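Local coordinates for actin-related protein 8 (Homo sapiens, PDB 4FO0) that binds ATP with low basal ATPase activity, cannot polymerize, and serves as a proposed core subunit of the INO80 chromatin remodeling complex, at residues L55-W60 / Y149-P154. Residues are numbered along the deposited sequence; the frame is centred on the assembly and turned at random.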
loop_
_atom_site.group_PDB
_atom_site.type_symbol
_atom_site.label_atom_id
_atom_site.label_comp_id
_atom_site.label_asym_id
_atom_site.label_seq_id
_atom_site.Cartn_x
_atom_site.Cartn_y
_atom_site.Cartn_z
ATOM N N LEU A 55 -16.530 -5.397 21.167
ATOM C CA LEU A 55 -16.036 -4.519 20.121
ATOM C C LEU A 55 -15.060 -5.237 19.192
ATOM O O LEU A 55 -14.019 -5.723 19.616
ATOM C CB LEU A 55 -15.422 -3.261 20.734
ATOM C CG LEU A 55 -16.559 -2.420 21.322
ATOM C CD1 LEU A 55 -16.069 -1.151 21.988
ATOM C CD2 LEU A 55 -17.555 -2.094 20.218
ATOM N N TYR A 56 -15.420 -5.333 17.918
ATOM C CA TYR A 56 -14.516 -5.912 16.938
ATOM C C TYR A 56 -13.636 -4.827 16.310
ATOM O O TYR A 56 -14.137 -3.842 15.756
ATOM C CB TYR A 56 -15.286 -6.667 15.853
ATOM C CG TYR A 56 -14.351 -7.328 14.884
ATOM C CD1 TYR A 56 -13.904 -6.657 13.747
ATOM C CD2 TYR A 56 -13.871 -8.609 15.127
ATOM C CE1 TYR A 56 -13.007 -7.261 12.865
ATOM C CE2 TYR A 56 -12.990 -9.220 14.254
ATOM C CZ TYR A 56 -12.557 -8.544 13.127
ATOM O OH TYR A 56 -11.670 -9.162 12.270
ATOM N N LYS A 57 -12.324 -4.990 16.423
ATOM C CA LYS A 57 -11.406 -4.101 15.718
ATOM C C LYS A 57 -10.554 -4.942 14.784
ATOM O O LYS A 57 -9.974 -5.945 15.202
ATOM C CB LYS A 57 -10.505 -3.310 16.680
ATOM C CG LYS A 57 -11.215 -2.532 17.791
ATOM C CD LYS A 57 -12.364 -1.663 17.277
ATOM C CE LYS A 57 -13.088 -0.962 18.437
ATOM N NZ LYS A 57 -12.167 -0.069 19.216
ATOM N N ASP A 58 -10.494 -4.561 13.512
ATOM C CA ASP A 58 -9.611 -5.267 12.594
ATOM C C ASP A 58 -8.155 -5.010 12.963
ATOM O O ASP A 58 -7.803 -3.967 13.512
ATOM C CB ASP A 58 -9.867 -4.854 11.135
ATOM C CG ASP A 58 -10.798 -5.817 10.399
ATOM O OD1 ASP A 58 -10.767 -7.036 10.691
ATOM O OD2 ASP A 58 -11.557 -5.355 9.521
ATOM N N SER A 59 -7.299 -5.965 12.653
ATOM C CA SER A 59 -5.878 -5.749 12.829
ATOM C C SER A 59 -5.396 -4.773 11.753
ATOM O O SER A 59 -5.891 -4.783 10.625
ATOM C CB SER A 59 -5.145 -7.082 12.710
ATOM O OG SER A 59 -5.970 -8.143 13.169
ATOM N N TRP A 60 -4.442 -3.925 12.109
ATOM C CA TRP A 60 -3.790 -3.069 11.138
ATOM C C TRP A 60 -2.261 -3.254 11.143
ATOM O O TRP A 60 -1.701 -3.919 10.262
ATOM C CB TRP A 60 -4.154 -1.624 11.409
ATOM C CG TRP A 60 -3.561 -0.679 10.431
ATOM C CD1 TRP A 60 -2.830 -0.993 9.318
ATOM C CD2 TRP A 60 -3.639 0.747 10.477
ATOM N NE1 TRP A 60 -2.445 0.158 8.672
ATOM C CE2 TRP A 60 -2.926 1.239 9.363
ATOM C CE3 TRP A 60 -4.244 1.661 11.354
ATOM C CZ2 TRP A 60 -2.803 2.598 9.100
ATOM C CZ3 TRP A 60 -4.122 3.007 11.093
ATOM C CH2 TRP A 60 -3.407 3.466 9.974
ATOM N N TYR A 149 -18.964 0.784 18.105
ATOM C CA TYR A 149 -18.775 0.572 16.680
ATOM C C TYR A 149 -17.706 -0.465 16.456
ATOM O O TYR A 149 -16.667 -0.456 17.132
ATOM C CB TYR A 149 -18.413 1.883 15.981
ATOM C CG TYR A 149 -19.576 2.838 15.835
ATOM C CD1 TYR A 149 -20.035 3.581 16.921
ATOM C CD2 TYR A 149 -20.216 3.006 14.609
ATOM C CE1 TYR A 149 -21.092 4.461 16.788
ATOM C CE2 TYR A 149 -21.277 3.891 14.469
ATOM C CZ TYR A 149 -21.714 4.610 15.566
ATOM O OH TYR A 149 -22.771 5.485 15.436
ATOM N N ASN A 150 -17.970 -1.391 15.535
ATOM C CA ASN A 150 -16.916 -2.293 15.062
ATOM C C ASN A 150 -16.197 -1.646 13.891
ATOM O O ASN A 150 -16.820 -0.961 13.068
ATOM C CB ASN A 150 -17.471 -3.644 14.649
ATOM C CG ASN A 150 -18.091 -4.400 15.806
ATOM O OD1 ASN A 150 -17.671 -4.265 16.954
ATOM N ND2 ASN A 150 -19.094 -5.208 15.504
ATOM N N ILE A 151 -14.884 -1.840 13.836
ATOM C CA ILE A 151 -14.072 -1.271 12.769
ATOM C C ILE A 151 -13.683 -2.347 11.771
ATOM O O ILE A 151 -13.141 -3.391 12.151
ATOM C CB ILE A 151 -12.809 -0.621 13.331
ATOM C CG1 ILE A 151 -13.186 0.419 14.385
ATOM C CG2 ILE A 151 -11.973 -0.006 12.210
ATOM C CD1 ILE A 151 -14.006 1.556 13.850
ATOM N N HIS A 152 -13.960 -2.082 10.496
ATOM C CA HIS A 152 -13.681 -3.041 9.427
ATOM C C HIS A 152 -12.849 -2.449 8.296
ATOM O O HIS A 152 -13.186 -1.402 7.725
ATOM C CB HIS A 152 -14.981 -3.643 8.865
ATOM C CG HIS A 152 -15.789 -4.386 9.885
ATOM N ND1 HIS A 152 -16.948 -3.877 10.436
ATOM C CD2 HIS A 152 -15.593 -5.591 10.469
ATOM C CE1 HIS A 152 -17.431 -4.736 11.315
ATOM N NE2 HIS A 152 -16.628 -5.784 11.355
ATOM N N TRP A 153 -11.750 -3.130 7.997
ATOM C CA TRP A 153 -10.969 -2.873 6.806
ATOM C C TRP A 153 -11.266 -3.999 5.829
ATOM O O TRP A 153 -10.784 -5.110 6.010
ATOM C CB TRP A 153 -9.486 -2.898 7.137
ATOM C CG TRP A 153 -9.032 -1.842 8.084
ATOM C CD1 TRP A 153 -8.975 -1.933 9.445
ATOM C CD2 TRP A 153 -8.533 -0.536 7.748
ATOM N NE1 TRP A 153 -8.476 -0.761 9.979
ATOM C CE2 TRP A 153 -8.201 0.113 8.961
ATOM C CE3 TRP A 153 -8.340 0.150 6.542
ATOM C CZ2 TRP A 153 -7.683 1.410 9.001
ATOM C CZ3 TRP A 153 -7.823 1.446 6.582
ATOM C CH2 TRP A 153 -7.502 2.059 7.802
ATOM N N PRO A 154 -12.068 -3.723 4.795
ATOM C CA PRO A 154 -12.523 -4.732 3.832
ATOM C C PRO A 154 -11.372 -5.379 3.078
ATOM O O PRO A 154 -11.540 -6.436 2.481
ATOM C CB PRO A 154 -13.379 -3.924 2.865
ATOM C CG PRO A 154 -13.821 -2.744 3.650
ATOM C CD PRO A 154 -12.674 -2.408 4.544
#
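Trp153 lays CZ2 over one face of the Trp60 indole, 4.2 Å from Trp60 CE3 and toward the rim, with the six-membered rings oblique at 43°. At the edge of the Trp153 ring, close to its plane, sits Asp58 CB, 3.5 Å from Trp153 CD1. The rings of Tyr56 and His152 are nearly parallel (18°) but slid apart, so they barely overlap; the Ile151 carbonyl oxygen lies at the Tyr56 edge. With CG anti to the backbone N (chi1 -177°), Tyr56 swings its ring to this histidine side, whereas Lys57 turns the other way and lays CD on Ile151 CG1 at 3.7 Å. Between the aromatic pairs, Asp58 OD2 accepts a hydrogen bond from Trp153 N (2.7 Å) through its anti lone pair, so a side chain holds the chain just past the end of strand 149-152. Lys57 and Ile151 form a single parallel bridge: Ile151 N donates to Tyr56 O (2.9 Å), and Asp58 N reaches Ile151 O at a longer 3.2 Å. Thus residues 55-60, in the loop between strand 38-47 and helix 71-88, run alongside strand 149-152, which itself pairs antiparallel with strand 38-47 in the actin-fold sheet. Trp60 rests on helix 306-319, its NE1 hydrogen-bonded to Asp255 of the ATP site.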